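Local coordinates for protein ribokinase (Staphylococcus aureus, PDB 3RY7) that phosphorylates D-ribose at O-5 with ATP and magnesium, feeding nucleotide, histidine and tryptophan synthesis and the pentose phosphate pathway, at residues 14-19 and 36-41; 94-99 and 110-115. All coordinates share one frame; numbering follows the deposited sequence.

Contact 1 of 2, residues 14-19 and 36-41; sequences DQFLTV and KAFGGG. With GOL (glycerol), chain B.
D14 and F38 form a hydrogen-bonded pair of an antiparallel ladder, and F16 and K36 form the next one. D14 N donates a hydrogen bond to F38 O at 2.8 Å. F38 N returns the bond to D14 O. F16 N meets K36 O at 2.9 Å in an almost straight bond (170°), and K36 N answers to F16 O. Between these pairs A37 CA lies 3.3 Å from D14 O in a CA-H...O contact.

D14, F16, F38 and K36 share one face. It is tight at the two rings and opens to solvent at K36. F16 and F38 cross at about a right angle. F16 CD2 reaches the edge of the F38 ring, in its plane, 3.5 Å from F38 CD1. The ring planes stand at 66°.

The same face runs on to the substrate site. D14 OD2 passes 3.4 Å from G40 CA. A glycerol, probably from the crystallisation liquor, is bound here: its O2 is 2.8 Å from D14 OD1, its O3 bonds D14 OD2, and G41 N adds a weak bond to O2. N12 and E142 hold the glycerol too. D14 and G41 belong to the substrate-binding site.

On the other face Q15, bent at chi2 (81°), brings OE1 to 3.3 Å from A37 CB.

Strand 36-40 is one of the two outer strands of a four-stranded sheet within this chain, and strand 12-18 pairs on its other side with strand 95-101. K288 of the second subunit makes a cation-pi contact with F16, and H289 of that subunit packs on F38. G41 is the N-cap residue of helix 42-52.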
loop_
_atom_site.group_PDB
_atom_site.type_symbol
_atom_site.label_atom_id
_atom_site.label_comp_id
_atom_site.label_asym_id
_atom_site.label_seq_id
_atom_site.Cartn_x
_atom_site.Cartn_y
_atom_site.Cartn_z
ATOM N N ASP A 14 16.523 -5.470 2.688
ATOM C CA ASP A 14 16.493 -4.020 2.854
ATOM C C ASP A 14 16.083 -3.632 4.279
ATOM O O ASP A 14 15.004 -3.978 4.735
ATOM C CB ASP A 14 15.501 -3.397 1.867
ATOM C CG ASP A 14 15.922 -3.557 0.406
ATOM O OD1 ASP A 14 17.069 -3.986 0.127
ATOM O OD2 ASP A 14 15.089 -3.236 -0.467
ATOM N N GLN A 15 16.955 -2.919 4.975
ATOM C CA GLN A 15 16.622 -2.371 6.280
ATOM C C GLN A 15 16.206 -0.916 6.207
ATOM O O GLN A 15 17.039 -0.039 6.012
ATOM C CB GLN A 15 17.805 -2.464 7.216
ATOM C CG GLN A 15 17.524 -3.364 8.373
ATOM C CD GLN A 15 17.718 -4.794 7.983
ATOM O OE1 GLN A 15 16.858 -5.642 8.208
ATOM N NE2 GLN A 15 18.856 -5.072 7.373
ATOM N N PHE A 16 14.921 -0.669 6.406
ATOM C CA PHE A 16 14.374 0.684 6.340
ATOM C C PHE A 16 14.236 1.347 7.712
ATOM O O PHE A 16 13.573 0.814 8.608
ATOM C CB PHE A 16 13.011 0.657 5.660
ATOM C CG PHE A 16 13.081 0.459 4.178
ATOM C CD1 PHE A 16 13.124 1.556 3.325
ATOM C CD2 PHE A 16 13.098 -0.822 3.630
ATOM C CE1 PHE A 16 13.180 1.385 1.951
ATOM C CE2 PHE A 16 13.150 -1.003 2.257
ATOM C CZ PHE A 16 13.190 0.109 1.414
ATOM N N LEU A 17 14.865 2.511 7.856
ATOM C CA LEU A 17 14.684 3.370 9.023
ATOM C C LEU A 17 14.000 4.662 8.593
ATOM O O LEU A 17 14.585 5.458 7.856
ATOM C CB LEU A 17 16.034 3.717 9.630
ATOM C CG LEU A 17 16.016 4.459 10.969
ATOM C CD1 LEU A 17 15.507 3.540 12.067
ATOM C CD2 LEU A 17 17.404 4.986 11.310
ATOM N N THR A 18 12.764 4.869 9.031
ATOM C CA THR A 18 12.052 6.092 8.680
ATOM C C THR A 18 12.302 7.160 9.729
ATOM O O THR A 18 11.949 6.995 10.893
ATOM C CB THR A 18 10.546 5.875 8.565
ATOM O OG1 THR A 18 10.278 4.825 7.632
ATOM C CG2 THR A 18 9.867 7.152 8.091
ATOM N N VAL A 19 12.940 8.242 9.311
ATOM C CA VAL A 19 13.125 9.395 10.168
ATOM C C VAL A 19 12.243 10.542 9.681
ATOM O O VAL A 19 11.486 10.407 8.706
ATOM C CB VAL A 19 14.593 9.843 10.200
ATOM C CG1 VAL A 19 15.492 8.656 10.503
ATOM C CG2 VAL A 19 14.980 10.474 8.872
ATOM N N LYS A 36 12.848 -1.748 9.856
ATOM C CA LYS A 36 12.004 -2.779 9.356
ATOM C C LYS A 36 12.628 -3.443 8.153
ATOM O O LYS A 36 13.155 -2.790 7.296
ATOM C CB LYS A 36 10.640 -2.261 9.040
ATOM C CG LYS A 36 9.696 -2.390 10.223
ATOM C CD LYS A 36 9.117 -3.808 10.441
ATOM C CE LYS A 36 8.420 -3.922 11.794
ATOM N NZ LYS A 36 7.012 -3.404 11.785
ATOM N N ALA A 37 12.564 -4.750 8.127
ATOM C CA ALA A 37 13.232 -5.517 7.083
ATOM C C ALA A 37 12.230 -5.850 5.991
ATOM O O ALA A 37 11.115 -6.279 6.277
ATOM C CB ALA A 37 13.851 -6.788 7.651
ATOM N N PHE A 38 12.630 -5.627 4.742
ATOM C CA PHE A 38 11.815 -5.994 3.598
ATOM C C PHE A 38 12.701 -6.673 2.547
ATOM O O PHE A 38 13.916 -6.519 2.561
ATOM C CB PHE A 38 11.180 -4.747 2.977
ATOM C CG PHE A 38 10.109 -4.099 3.826
ATOM C CD1 PHE A 38 10.307 -2.835 4.374
ATOM C CD2 PHE A 38 8.900 -4.735 4.044
ATOM C CE1 PHE A 38 9.316 -2.219 5.138
ATOM C CE2 PHE A 38 7.906 -4.127 4.803
ATOM C CZ PHE A 38 8.117 -2.868 5.349
ATOM N N GLY A 39 12.079 -7.407 1.629
ATOM C CA GLY A 39 12.808 -8.059 0.559
ATOM C C GLY A 39 13.287 -7.034 -0.448
ATOM O O GLY A 39 12.574 -6.073 -0.760
ATOM N N GLY A 40 14.502 -7.239 -0.952
ATOM C CA GLY A 40 15.096 -6.356 -1.936
ATOM C C GLY A 40 16.099 -7.098 -2.826
ATOM O O GLY A 40 16.112 -8.332 -2.886
ATOM N N GLY A 41 16.946 -6.348 -3.517
ATOM C CA GLY A 41 17.797 -6.931 -4.543
ATOM C C GLY A 41 17.176 -6.812 -5.930
ATOM O O GLY A 41 16.034 -7.244 -6.165
HETATM C C1 GOL B . 18.606 -1.950 -4.035
HETATM O O1 GOL B . 19.013 -2.979 -4.924
HETATM C C2 GOL B . 17.634 -2.537 -3.004
HETATM O O2 GOL B . 18.404 -3.451 -2.224
HETATM C C3 GOL B . 16.610 -3.345 -3.781
HETATM O O3 GOL B . 15.291 -2.951 -3.437
#

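Contact 2 of 2, residues 94-99 and 110-115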
loop_
_atom_site.group_PDB
_atom_site.type_symbol
_atom_site.label_atom_id
_atom_site.label_comp_id
_atom_site.label_asym_id
_atom_site.label_seq_id
_atom_site.Cartn_x
_atom_site.Cartn_y
_atom_site.Cartn_z
ATOM N N THR A 94 24.254 -12.593 4.055
ATOM C CA THR A 94 23.366 -12.228 2.968
ATOM C C THR A 94 23.508 -10.751 2.625
ATOM O O THR A 94 23.738 -9.916 3.502
ATOM C CB THR A 94 21.923 -12.551 3.317
ATOM O OG1 THR A 94 21.846 -13.949 3.602
ATOM C CG2 THR A 94 20.989 -12.196 2.150
ATOM N N GLY A 95 23.417 -10.436 1.337
ATOM C CA GLY A 95 23.489 -9.054 0.887
ATOM C C GLY A 95 22.410 -8.224 1.568
ATOM O O GLY A 95 21.324 -8.732 1.846
ATOM N N GLN A 96 22.711 -6.956 1.830
ATOM C CA GLN A 96 21.793 -6.077 2.552
ATOM C C GLN A 96 21.857 -4.629 2.071
ATOM O O GLN A 96 22.905 -4.146 1.616
ATOM C CB GLN A 96 22.099 -6.113 4.051
ATOM C CG GLN A 96 21.845 -7.455 4.658
ATOM C CD GLN A 96 22.516 -7.608 6.001
ATOM O OE1 GLN A 96 22.284 -6.813 6.907
ATOM N NE2 GLN A 96 23.341 -8.643 6.143
ATOM N N ALA A 97 20.731 -3.934 2.187
ATOM C CA ALA A 97 20.714 -2.503 1.942
ATOM C C ALA A 97 20.195 -1.774 3.180
ATOM O O ALA A 97 19.227 -2.203 3.827
ATOM C CB ALA A 97 19.860 -2.173 0.718
ATOM N N PHE A 98 20.846 -0.668 3.498
ATOM C CA PHE A 98 20.472 0.140 4.645
ATOM C C PHE A 98 19.966 1.483 4.134
ATOM O O PHE A 98 20.729 2.306 3.610
ATOM C CB PHE A 98 21.669 0.265 5.573
ATOM C CG PHE A 98 22.339 -1.065 5.854
ATOM C CD1 PHE A 98 23.459 -1.462 5.142
ATOM C CD2 PHE A 98 21.807 -1.941 6.808
ATOM C CE1 PHE A 98 24.071 -2.696 5.392
ATOM C CE2 PHE A 98 22.407 -3.183 7.062
ATOM C CZ PHE A 98 23.542 -3.556 6.351
ATOM N N ILE A 99 18.659 1.667 4.266
ATOM C CA ILE A 99 17.942 2.772 3.646
ATOM C C ILE A 99 17.281 3.690 4.686
ATOM O O ILE A 99 16.409 3.252 5.448
ATOM C CB ILE A 99 16.853 2.214 2.712
ATOM C CG1 ILE A 99 17.498 1.307 1.650
ATOM C CG2 ILE A 99 16.074 3.337 2.063
ATOM C CD1 ILE A 99 16.517 0.431 0.895
ATOM N N TYR A 110 22.686 2.668 1.414
ATOM C CA TYR A 110 23.972 1.976 1.331
ATOM C C TYR A 110 23.745 0.500 1.007
ATOM O O TYR A 110 22.829 -0.127 1.551
ATOM C CB TYR A 110 24.746 2.068 2.633
ATOM C CG TYR A 110 25.041 3.457 3.090
ATOM C CD1 TYR A 110 24.160 4.134 3.918
ATOM C CD2 TYR A 110 26.221 4.087 2.731
ATOM C CE1 TYR A 110 24.447 5.411 4.371
ATOM C CE2 TYR A 110 26.516 5.360 3.166
ATOM C CZ TYR A 110 25.626 6.023 3.987
ATOM O OH TYR A 110 25.914 7.296 4.431
ATOM N N VAL A 111 24.581 -0.054 0.130
ATOM C CA VAL A 111 24.426 -1.441 -0.297
ATOM C C VAL A 111 25.643 -2.283 0.100
ATOM O O VAL A 111 26.785 -1.931 -0.179
ATOM C CB VAL A 111 24.167 -1.561 -1.813
ATOM C CG1 VAL A 111 24.172 -3.028 -2.236
ATOM C CG2 VAL A 111 22.842 -0.896 -2.185
ATOM N N TYR A 112 25.372 -3.378 0.792
ATOM C CA TYR A 112 26.399 -4.331 1.165
ATOM C C TYR A 112 26.249 -5.512 0.234
ATOM O O TYR A 112 25.184 -6.143 0.187
ATOM C CB TYR A 112 26.213 -4.760 2.618
ATOM C CG TYR A 112 26.964 -6.012 3.025
ATOM C CD1 TYR A 112 28.359 -6.044 3.053
ATOM C CD2 TYR A 112 26.270 -7.154 3.397
ATOM C CE1 TYR A 112 29.031 -7.204 3.439
ATOM C CE2 TYR A 112 26.919 -8.292 3.788
ATOM C CZ TYR A 112 28.288 -8.324 3.810
ATOM O OH TYR A 112 28.900 -9.490 4.204
ATOM N N GLY A 113 27.306 -5.778 -0.541
ATOM C CA GLY A 113 27.281 -6.852 -1.519
ATOM C C GLY A 113 27.052 -8.213 -0.892
ATOM O O GLY A 113 26.205 -8.982 -1.355
ATOM N N GLY A 114 27.807 -8.508 0.163
ATOM C CA GLY A 114 27.675 -9.774 0.870
ATOM C C GLY A 114 27.748 -10.973 -0.055
ATOM O O GLY A 114 28.533 -10.973 -1.003
ATOM N N ALA A 115 26.926 -11.981 0.219
ATOM C CA ALA A 115 26.910 -13.230 -0.559
ATOM C C ALA A 115 26.734 -13.014 -2.065
ATOM O O ALA A 115 27.281 -13.778 -2.857
ATOM C CB ALA A 115 25.824 -14.175 -0.036
#
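Q96 and Y112 hold each other through two backbone bonds. Y112 N to Q96 O is short, 2.7 Å, and nearly straight (169°). Q96 N to Y112 O is longer, 3.1 Å. One pair further on, F98 N bonds Y110 O at 2.8 Å, and Y110 N bonds F98 O. Between them A97 CA makes a CA-H...O contact with Y110 O.

F98 and Y112 run alongside each other with their rings heading in one direction. F98 CE1 touches Y112 CB at 4.1 Å. Y112 has CG anti to its N (chi1 164°), which turns its ring along the strand toward T94. T94 O sits at the ring edge, 3.6 Å from Y112 CE2. G114 N lies over the centre of one ring face, 3.5 Å above the plane. On the other side of the sheet A97 CB and V111 CG2 meet loosely.

Further out, Q96 NE2 bonds T94 O at 3.0 Å, with T94 O close to the plane of the amide. The extended Q96 side chain leans back along its own strand to make this bond. T94 OG1 is fixed by D66 and by G64 N. G114 has a positive phi, which favours glycine, and the chain turns there into A115.

The arrangement is a beta hairpin of strands 95-101 and 107-112. Strand 107-112 is an outer strand of the small four-stranded sheet within this chain, and 95-101 lies inside it. This sheet is the lid of ribokinase-family sugar kinases.

In the fold
Contacts 1 and 2 are the two outer strand pairs of one four-stranded sheet. Strand 12-18 of contact 1 and strand 95-101 of contact 2 are parallel neighbours in the sheet and join the two pairs: Q15 N to A97 O and I99 N to Q15 O are probable hydrogen bonds. Both contacts are partly buried. Contact 1 faces the second subunit through F16 and F38, while no other chain of the assembly touches contact 2. Contact 1 brings a carboxylate and a glycine-rich backbone to the substrate site. Contact 2 is mostly backbone ladder and aromatic packing, but A97 CB packs against D14 OD1 beside that site. The two contacts also meet where I99 CD1 packs on F16 CZ.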